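Local structure of CurJ (Moorea producens 3L, 5TZ6) at residues I279-F282 with L288-Q291. The protein is the dehydratase domain of a polyketide synthase module and probably catalyses a vinylogous dehydration in curacin biosynthesis. The protein carries 1 engineered substitution. Sequence-based numbering, arbitrary orientation.
Sequences IQLF and LVAQ
Leu281 O accepts two backbone hydrogen bonds, from Val289 N at 2.8 Å and from Ala290 N at 3.0 Å. Two consecutive donors on one carbonyl identify a classic beta bulge, in which Val289 and Ala290 together face Leu281. The CA pairing confirms it: Gln280 lies across from Gln291 and Leu281 from Ala290, but Phe282 meets Leu288, one residue out of step. Helical-range backbone angles at Val289 (psi -44°) supply the kink, while Leu281 N returns a bond to Ala290 O, 2.8 Å away. On one face the glutamines of a non-hydrogen-bonded pair run side by side. Gln280 NE2 donates to Gln291 OE1 over 3.0 Å, nearly straight at 164°; the acceptor lies in the amide plane of Gln280, whereas the donor is tilted from the carbonyl plane of Gln291. Gln291 turns its CG away from its own backbone N (chi1 -172°), which sets that CG 4.0 Å from Gln280 CG; the extended chain beyond carries OE1 to the amide of Gln280. An alanine in place of Gln280 would remove this donor and the CG contact, and would probably leave the Gln291 amide less restrained in rotation. Farther along this face, Leu288 CD1 meets Phe282 CB of the facing strand at 3.9 Å, within a non-hydrogen-bonded pair. Leu281 and Ala290 share the other face; Val289, whose CB points toward 279-282, lies alongside Leu281, its CG1 3.9 Å from Leu281 CD2. The contact forms the turn-proximal end of the antiparallel hairpin 274-282/288-300 in the hotdog-type dehydratase fold. Strand 258-267 flanks it beyond 274-282, and strand 239-250 lies beyond 288-300; Leu217 and Cys221 of helix 215-223 pack on Leu281.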
# COMPACT_ATOMS: atom_id res chain seq x y z
N ILE A 279 32.97 -12.73 0.06
CA ILE A 279 32.48 -13.31 -1.19
C ILE A 279 32.45 -12.24 -2.26
O ILE A 279 32.15 -11.07 -2.00
CB ILE A 279 31.08 -13.93 -0.99
CG1 ILE A 279 31.08 -14.86 0.23
CG2 ILE A 279 30.63 -14.64 -2.25
CD1 ILE A 279 29.71 -15.30 0.69
N GLN A 280 32.73 -12.66 -3.50
CA GLN A 280 32.77 -11.78 -4.67
C GLN A 280 32.11 -12.51 -5.83
O GLN A 280 32.59 -13.56 -6.27
CB GLN A 280 34.21 -11.40 -5.02
CG GLN A 280 34.84 -10.41 -4.05
CD GLN A 280 36.21 -9.96 -4.50
OE1 GLN A 280 36.99 -10.76 -5.01
NE2 GLN A 280 36.49 -8.68 -4.35
N LEU A 281 30.97 -12.00 -6.28
CA LEU A 281 30.31 -12.50 -7.47
C LEU A 281 30.67 -11.57 -8.62
O LEU A 281 30.49 -10.36 -8.51
CB LEU A 281 28.80 -12.55 -7.26
CG LEU A 281 27.91 -13.07 -8.38
CD1 LEU A 281 28.21 -14.53 -8.70
CD2 LEU A 281 26.45 -12.87 -7.98
N PHE A 282 31.20 -12.13 -9.72
CA PHE A 282 31.61 -11.28 -10.83
C PHE A 282 31.32 -11.95 -12.18
O PHE A 282 30.99 -13.14 -12.27
CB PHE A 282 33.09 -10.87 -10.74
CG PHE A 282 34.04 -12.01 -10.61
CD1 PHE A 282 34.28 -12.59 -9.38
CD2 PHE A 282 34.70 -12.50 -11.73
CE1 PHE A 282 35.16 -13.65 -9.26
CE2 PHE A 282 35.58 -13.55 -11.62
CZ PHE A 282 35.81 -14.13 -10.39
N LEU A 288 32.54 -6.78 -11.55
CA LEU A 288 32.02 -7.19 -10.25
C LEU A 288 30.51 -6.98 -10.21
O LEU A 288 30.03 -5.86 -10.42
CB LEU A 288 32.72 -6.40 -9.15
CG LEU A 288 32.77 -6.95 -7.73
CD1 LEU A 288 33.29 -8.38 -7.71
CD2 LEU A 288 33.67 -6.04 -6.90
N VAL A 289 29.77 -8.05 -9.98
CA VAL A 289 28.31 -7.99 -9.89
C VAL A 289 27.85 -7.70 -8.46
O VAL A 289 26.96 -6.88 -8.24
CB VAL A 289 27.71 -9.31 -10.42
CG1 VAL A 289 26.29 -9.49 -9.91
CG2 VAL A 289 27.76 -9.35 -11.94
N ALA A 290 28.46 -8.35 -7.47
CA ALA A 290 28.05 -8.18 -6.08
C ALA A 290 29.22 -8.59 -5.20
O ALA A 290 30.08 -9.38 -5.60
CB ALA A 290 26.80 -9.00 -5.74
N GLN A 291 29.22 -8.07 -3.98
CA GLN A 291 30.31 -8.34 -3.05
C GLN A 291 29.77 -8.42 -1.64
O GLN A 291 28.88 -7.67 -1.26
CB GLN A 291 31.38 -7.25 -3.13
CG GLN A 291 32.63 -7.57 -2.34
CD GLN A 291 33.70 -6.51 -2.50
OE1 GLN A 291 34.87 -6.82 -2.71
NE2 GLN A 291 33.30 -5.25 -2.39